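Local coordinates for prophenoloxidase b (Marsupenaeus japonicus, PDB 3WKY), which is a secreted type 3 copper protein of the hemocyanin family, the precursor of a phenoloxidase that probably hydroxylates monophenols and oxidises o-diphenols, at residues V428-E433 with N444-F449; H482-Y487 with W574-Q579. All blocks are in the same frame, centred on the assembly; numbering follows the deposited sequence.

Overall arrangement
Both contacts lie in the Ig-like part of the chain, their centres about 10 Å apart. Interaction 1 spans two sheets: strand 424-432 is an outer strand of the three-stranded sheet, and strand 445-456 belongs to the seven-stranded one. Interaction 2 starts from the next strand of the small sheet, 485-493, and packs the turn leading into it against a loop beside helix 193-205. The two share a backbone seam, Q431 N to S486 O and E433 N to D484 O, and P483 packs against E432 and H447. Interaction 1, partly buried, pairs a buried carboxylate with a histidine and has a water bridging its backbones; interaction 2 is buried and rests on a stacked arginine with a salt bridge, a glycan at one border.

Interaction 1. Residues V428-E433 with N444-F449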
loop_
_atom_site.group_PDB
_atom_site.type_symbol
_atom_site.label_atom_id
_atom_site.label_comp_id
_atom_site.label_asym_id
_atom_site.label_seq_id
_atom_site.Cartn_x
_atom_site.Cartn_y
_atom_site.Cartn_z
ATOM N N VAL A 428 33.099 -47.439 0.421
ATOM C CA VAL A 428 33.479 -46.179 -0.189
ATOM C C VAL A 428 34.436 -45.510 0.774
ATOM O O VAL A 428 34.184 -45.487 1.981
ATOM C CB VAL A 428 32.267 -45.230 -0.377
ATOM C CG1 VAL A 428 32.709 -43.956 -1.065
ATOM C CG2 VAL A 428 31.145 -45.890 -1.174
ATOM N N THR A 429 35.554 -45.003 0.267
ATOM C CA THR A 429 36.471 -44.219 1.084
ATOM C C THR A 429 37.014 -43.054 0.269
ATOM O O THR A 429 37.241 -43.186 -0.932
ATOM C CB THR A 429 37.643 -45.068 1.631
ATOM O OG1 THR A 429 38.502 -44.242 2.424
ATOM C CG2 THR A 429 38.447 -45.665 0.498
ATOM N N VAL A 430 37.217 -41.921 0.931
ATOM C CA VAL A 430 37.717 -40.727 0.283
ATOM C C VAL A 430 38.986 -40.303 1.010
ATOM O O VAL A 430 39.032 -40.316 2.247
ATOM C CB VAL A 430 36.650 -39.603 0.327
ATOM C CG1 VAL A 430 37.228 -38.282 -0.145
ATOM C CG2 VAL A 430 35.448 -39.993 -0.523
ATOM N N GLN A 431 40.019 -39.938 0.256
ATOM C CA GLN A 431 41.289 -39.571 0.873
ATOM C C GLN A 431 41.960 -38.388 0.193
ATOM O O GLN A 431 42.313 -38.435 -0.995
ATOM C CB GLN A 431 42.252 -40.770 0.919
ATOM C CG GLN A 431 43.634 -40.426 1.490
ATOM C CD GLN A 431 43.587 -40.024 2.953
ATOM O OE1 GLN A 431 43.027 -40.737 3.788
ATOM N NE2 GLN A 431 44.169 -38.869 3.271
ATOM N N GLU A 432 42.150 -37.332 0.965
ATOM C CA GLU A 432 42.829 -36.152 0.477
ATOM C C GLU A 432 44.293 -36.492 0.256
ATOM O O GLU A 432 44.909 -37.185 1.067
ATOM C CB GLU A 432 42.705 -35.028 1.497
ATOM C CG GLU A 432 43.178 -33.686 0.993
ATOM C CD GLU A 432 42.736 -32.553 1.888
ATOM O OE1 GLU A 432 43.241 -32.459 3.030
ATOM O OE2 GLU A 432 41.883 -31.753 1.434
ATOM N N GLU A 433 44.837 -36.010 -0.853
ATOM C CA GLU A 433 46.234 -36.251 -1.193
ATOM C C GLU A 433 47.152 -35.361 -0.357
ATOM O O GLU A 433 46.700 -34.404 0.275
ATOM C CB GLU A 433 46.468 -35.991 -2.685
ATOM C CG GLU A 433 47.141 -37.143 -3.439
ATOM C CD GLU A 433 46.285 -38.398 -3.510
ATOM O OE1 GLU A 433 45.663 -38.649 -4.566
ATOM O OE2 GLU A 433 46.235 -39.147 -2.514
ATOM N N ASN A 444 38.221 -39.363 4.622
ATOM C CA ASN A 444 36.904 -38.752 4.422
ATOM C C ASN A 444 36.801 -37.289 4.844
ATOM O O ASN A 444 35.704 -36.795 5.133
ATOM C CB ASN A 444 35.819 -39.596 5.088
ATOM C CG ASN A 444 35.842 -41.020 4.610
ATOM O OD1 ASN A 444 35.901 -41.274 3.404
ATOM N ND2 ASN A 444 35.817 -41.970 5.549
ATOM N N LEU A 445 37.948 -36.616 4.868
ATOM C CA LEU A 445 38.021 -35.193 5.178
ATOM C C LEU A 445 38.634 -34.435 4.012
ATOM O O LEU A 445 39.715 -34.790 3.522
ATOM C CB LEU A 445 38.844 -34.955 6.450
ATOM C CG LEU A 445 39.114 -33.501 6.861
ATOM C CD1 LEU A 445 37.822 -32.769 7.224
ATOM C CD2 LEU A 445 40.108 -33.424 8.018
ATOM N N LEU A 446 37.937 -33.396 3.550
ATOM C CA LEU A 446 38.441 -32.556 2.465
ATOM C C LEU A 446 38.627 -31.136 2.977
ATOM O O LEU A 446 37.917 -30.702 3.894
ATOM C CB LEU A 446 37.467 -32.555 1.282
ATOM C CG LEU A 446 37.170 -33.913 0.637
ATOM C CD1 LEU A 446 36.232 -33.744 -0.553
ATOM C CD2 LEU A 446 38.461 -34.592 0.202
ATOM N N HIS A 447 39.583 -30.409 2.404
ATOM C CA HIS A 447 39.812 -29.036 2.836
ATOM C C HIS A 447 39.662 -28.039 1.701
ATOM O O HIS A 447 39.760 -28.384 0.527
ATOM C CB HIS A 447 41.205 -28.860 3.453
ATOM C CG HIS A 447 41.376 -29.535 4.775
ATOM N ND1 HIS A 447 41.962 -30.775 4.904
ATOM C CD2 HIS A 447 41.036 -29.144 6.028
ATOM C CE1 HIS A 447 41.979 -31.119 6.182
ATOM N NE2 HIS A 447 41.425 -30.148 6.883
ATOM N N THR A 448 39.401 -26.794 2.073
ATOM C CA THR A 448 39.432 -25.699 1.109
ATOM C C THR A 448 40.151 -24.539 1.753
ATOM O O THR A 448 40.264 -24.460 2.980
ATOM C CB THR A 448 38.035 -25.214 0.629
ATOM O OG1 THR A 448 37.346 -24.571 1.707
ATOM C CG2 THR A 448 37.201 -26.363 0.078
ATOM N N PHE A 449 40.705 -23.659 0.923
ATOM C CA PHE A 449 41.399 -22.466 1.421
ATOM C C PHE A 449 41.595 -21.460 0.293
ATOM O O PHE A 449 41.354 -21.782 -0.873
ATOM C CB PHE A 449 42.752 -22.828 2.061
ATOM C CG PHE A 449 43.493 -23.919 1.339
ATOM C CD1 PHE A 449 43.962 -23.728 0.046
ATOM C CD2 PHE A 449 43.725 -25.134 1.959
ATOM C CE1 PHE A 449 44.642 -24.733 -0.621
ATOM C CE2 PHE A 449 44.407 -26.146 1.301
ATOM C CZ PHE A 449 44.865 -25.943 0.011
HETATM O O HOH W 1 35.731 -44.855 4.901
HETATM O O HOH W 2 40.875 -37.164 3.412
#
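The carboxylate of E432 meets H447 with both oxygens. OE1 accepts a hydrogen bond from H447 ND1 at 2.8 Å on its syn lone pair, almost straight (168°) and in the plane of the imidazole, while OE2, met on its syn side but out of the carboxylate plane, accepts the backbone N of the same histidine, also at 2.8 Å. With CG anti to the backbone N (chi1 -170°) and the chain extended beyond it, E432 reaches across to H447, where carboxylate and ring planes stand 30° apart. Further back along the strand, the N444 side-chain amide turns over V430: OD1 accepts V430 N at 2.9 Å, and N444 N donates to V430 O at 2.7 Å. Between these polar ends V430 CG1 touches L446 CD2 at 3.9 Å, the side chains crossing at about a right angle, and a water spans E432 N and L445 O. The strands cross at a shallow angle, joining the two sheets of the Ig-like domain. A glutamine in place of E432 would probably leave either H447 ND1 or H447 N without its acceptor, because an NH2 would stand where a carboxylate oxygen was. S441 OG and W435 NE1 also bond OE1, so this buried carboxylate is held by several donors, which is likely to favour its charged form.

Interaction 2. Residues H482-Y487 with W574-Q579; sequences HPDFSY and WPRNLQ. Unlike the reference sequence in segment 574-579: R576 (reference Gln). With NAG (2-acetamido-2-deoxy-beta-D-glucopyranose), chain F.
In this Ig-like domain, the turn before strand 485-493 packs against a loop between strands 541-548 and 588-598, and R576 of that loop lies flat on the H482 ring. The guanidinium and imidazole planes are 6° apart with centres 4.0 Å from each other, a parallel stack in which NH2 sits over one face, toward the rim. That same NH2 has two acceptors, both near the guanidinium plane: H482 O at 3.0 Å and D484 OD1 at 2.7 Å, the second a salt bridge that meets the carboxylate on its anti side. NH1 pairs with E481 and NE with N550 OD1, so all three guanidinium nitrogens are engaged. R576 differs from the reference sequence, which has glutamine.

H482 is placed by chi1 68°, which sets CG between the backbone N and the carbonyl carbon and swings the ring toward the loop. Its two nitrogens have separate partners: ND1 donates to P483 O within its own turn, from above that carbonyl's plane, and NE2 gives a weak, bent bond to R576 O. Q579 stands with its amide nearly perpendicular to the imidazole, and its NE2 donates to S549 O. N577 ND2 is satisfied by L480 O and D192.

D484 divides its carboxylate between protein and sugar. While OD1 takes the arginine, OD2 accepts the acetamido N2 of the N-acetylglucosamine at 2.8 Å.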
loop_
_atom_site.group_PDB
_atom_site.type_symbol
_atom_site.label_atom_id
_atom_site.label_comp_id
_atom_site.label_asym_id
_atom_site.label_seq_id
_atom_site.Cartn_x
_atom_site.Cartn_y
_atom_site.Cartn_z
ATOM N N HIS A 482 41.430 -26.036 -3.392
ATOM C CA HIS A 482 41.363 -27.237 -2.570
ATOM C C HIS A 482 42.512 -28.156 -2.977
ATOM O O HIS A 482 42.954 -28.109 -4.119
ATOM C CB HIS A 482 40.038 -27.964 -2.824
ATOM C CG HIS A 482 39.937 -28.562 -4.192
ATOM N ND1 HIS A 482 40.348 -29.851 -4.476
ATOM C CD2 HIS A 482 39.500 -28.045 -5.366
ATOM C CE1 HIS A 482 40.152 -30.104 -5.755
ATOM N NE2 HIS A 482 39.639 -29.021 -6.321
ATOM N N PRO A 483 43.002 -28.988 -2.042
ATOM C CA PRO A 483 43.985 -30.035 -2.378
ATOM C C PRO A 483 43.371 -31.114 -3.261
ATOM O O PRO A 483 42.158 -31.343 -3.160
ATOM C CB PRO A 483 44.323 -30.653 -1.012
ATOM C CG PRO A 483 43.965 -29.612 -0.008
ATOM C CD PRO A 483 42.780 -28.871 -0.589
ATOM N N ASP A 484 44.171 -31.778 -4.098
ATOM C CA ASP A 484 43.687 -32.966 -4.804
ATOM C C ASP A 484 43.175 -34.000 -3.807
ATOM O O ASP A 484 43.640 -34.062 -2.666
ATOM C CB ASP A 484 44.797 -33.627 -5.636
ATOM C CG ASP A 484 45.248 -32.783 -6.816
ATOM O OD1 ASP A 484 44.500 -31.878 -7.244
ATOM O OD2 ASP A 484 46.360 -33.047 -7.327
ATOM N N PHE A 485 42.214 -34.812 -4.236
ATOM C CA PHE A 485 41.786 -35.951 -3.446
ATOM C C PHE A 485 41.469 -37.121 -4.358
ATOM O O PHE A 485 41.290 -36.953 -5.568
ATOM C CB PHE A 485 40.569 -35.618 -2.563
ATOM C CG PHE A 485 39.334 -35.224 -3.333
ATOM C CD1 PHE A 485 39.135 -33.906 -3.721
ATOM C CD2 PHE A 485 38.351 -36.163 -3.631
ATOM C CE1 PHE A 485 37.998 -33.535 -4.426
ATOM C CE2 PHE A 485 37.209 -35.801 -4.332
ATOM C CZ PHE A 485 37.032 -34.479 -4.729
ATOM N N SER A 486 41.429 -38.320 -3.783
ATOM C CA SER A 486 40.962 -39.476 -4.528
ATOM C C SER A 486 39.894 -40.199 -3.722
ATOM O O SER A 486 39.693 -39.917 -2.539
ATOM C CB SER A 486 42.112 -40.433 -4.825
ATOM O OG SER A 486 42.456 -41.150 -3.658
ATOM N N TYR A 487 39.184 -41.109 -4.375
ATOM C CA TYR A 487 38.221 -41.948 -3.674
ATOM C C TYR A 487 38.318 -43.368 -4.220
ATOM O O TYR A 487 38.713 -43.568 -5.369
ATOM C CB TYR A 487 36.783 -41.406 -3.780
ATOM C CG TYR A 487 36.204 -41.397 -5.176
ATOM C CD1 TYR A 487 35.693 -42.555 -5.746
ATOM C CD2 TYR A 487 36.133 -40.219 -5.914
ATOM C CE1 TYR A 487 35.170 -42.553 -7.017
ATOM C CE2 TYR A 487 35.594 -40.208 -7.187
ATOM C CZ TYR A 487 35.115 -41.367 -7.731
ATOM O OH TYR A 487 34.585 -41.363 -9.000
ATOM N N TRP A 574 33.879 -27.172 -15.481
ATOM C CA TRP A 574 33.611 -26.654 -14.139
ATOM C C TRP A 574 34.974 -26.255 -13.576
ATOM O O TRP A 574 35.944 -26.966 -13.798
ATOM C CB TRP A 574 32.951 -27.701 -13.238
ATOM C CG TRP A 574 32.603 -27.105 -11.906
ATOM C CD1 TRP A 574 33.302 -27.227 -10.739
ATOM C CD2 TRP A 574 31.501 -26.228 -11.625
ATOM N NE1 TRP A 574 32.688 -26.502 -9.741
ATOM C CE2 TRP A 574 31.583 -25.877 -10.259
ATOM C CE3 TRP A 574 30.447 -25.726 -12.388
ATOM C CZ2 TRP A 574 30.647 -25.036 -9.641
ATOM C CZ3 TRP A 574 29.517 -24.886 -11.775
ATOM C CH2 TRP A 574 29.624 -24.555 -10.419
ATOM N N PRO A 575 35.074 -25.108 -12.880
ATOM C CA PRO A 575 36.408 -24.713 -12.396
ATOM C C PRO A 575 36.987 -25.704 -11.389
ATOM O O PRO A 575 36.339 -26.003 -10.381
ATOM C CB PRO A 575 36.148 -23.372 -11.701
ATOM C CG PRO A 575 34.931 -22.837 -12.377
ATOM C CD PRO A 575 34.071 -24.049 -12.653
ATOM N N ARG A 576 38.195 -26.205 -11.649
ATOM C CA ARG A 576 38.795 -27.169 -10.731
ATOM C C ARG A 576 38.903 -26.573 -9.334
ATOM O O ARG A 576 38.698 -27.275 -8.338
ATOM C CB ARG A 576 40.176 -27.656 -11.218
ATOM C CG ARG A 576 40.765 -28.748 -10.307
ATOM C CD ARG A 576 42.307 -28.735 -10.251
ATOM N NE ARG A 576 42.807 -29.392 -9.039
ATOM C CZ ARG A 576 42.958 -28.781 -7.861
ATOM N NH1 ARG A 576 42.653 -27.493 -7.729
ATOM N NH2 ARG A 576 43.414 -29.456 -6.807
ATOM N N ASN A 577 39.190 -25.275 -9.258
ATOM C CA ASN A 577 39.368 -24.634 -7.957
ATOM C C ASN A 577 38.071 -24.529 -7.148
ATOM O O ASN A 577 38.112 -24.339 -5.922
ATOM C CB ASN A 577 40.052 -23.269 -8.090
ATOM C CG ASN A 577 39.141 -22.208 -8.698
ATOM O OD1 ASN A 577 38.847 -22.245 -9.887
ATOM N ND2 ASN A 577 38.700 -21.256 -7.878
ATOM N N LEU A 578 36.930 -24.674 -7.826
ATOM C CA LEU A 578 35.623 -24.679 -7.140
ATOM C C LEU A 578 34.997 -26.064 -7.121
ATOM O O LEU A 578 33.789 -26.218 -6.938
ATOM C CB LEU A 578 34.650 -23.667 -7.777
ATOM C CG LEU A 578 35.130 -22.217 -7.849
ATOM C CD1 LEU A 578 34.039 -21.332 -8.489
ATOM C CD2 LEU A 578 35.518 -21.666 -6.467
ATOM N N GLN A 579 35.822 -27.092 -7.301
ATOM C CA GLN A 579 35.315 -28.452 -7.346
ATOM C C GLN A 579 34.765 -28.919 -5.995
ATOM O O GLN A 579 33.882 -29.776 -5.937
ATOM C CB GLN A 579 36.439 -29.381 -7.803
ATOM C CG GLN A 579 36.078 -30.830 -7.923
ATOM C CD GLN A 579 37.220 -31.590 -8.568
ATOM O OE1 GLN A 579 38.361 -31.108 -8.566
ATOM N NE2 GLN A 579 36.926 -32.757 -9.146
HETATM C C1 NAG F . 45.492 -31.626 -10.603
HETATM C C2 NAG F . 46.957 -32.072 -10.584
HETATM C C3 NAG F . 47.794 -31.038 -9.841
HETATM C C4 NAG F . 47.633 -29.680 -10.508
HETATM C C5 NAG F . 46.162 -29.323 -10.707
HETATM C C6 NAG F . 46.042 -28.111 -11.623
HETATM C C7 NAG F . 47.675 -34.389 -10.728
HETATM C C8 NAG F . 48.301 -35.513 -9.954
HETATM N N2 NAG F . 47.125 -33.402 -10.017
HETATM O O3 NAG F . 49.154 -31.404 -9.855
HETATM O O4 NAG F . 48.252 -28.686 -9.721
HETATM O O5 NAG F . 45.430 -30.387 -11.290
HETATM O O6 NAG F . 46.187 -28.542 -12.958
HETATM O O7 NAG F . 47.684 -34.403 -11.960
#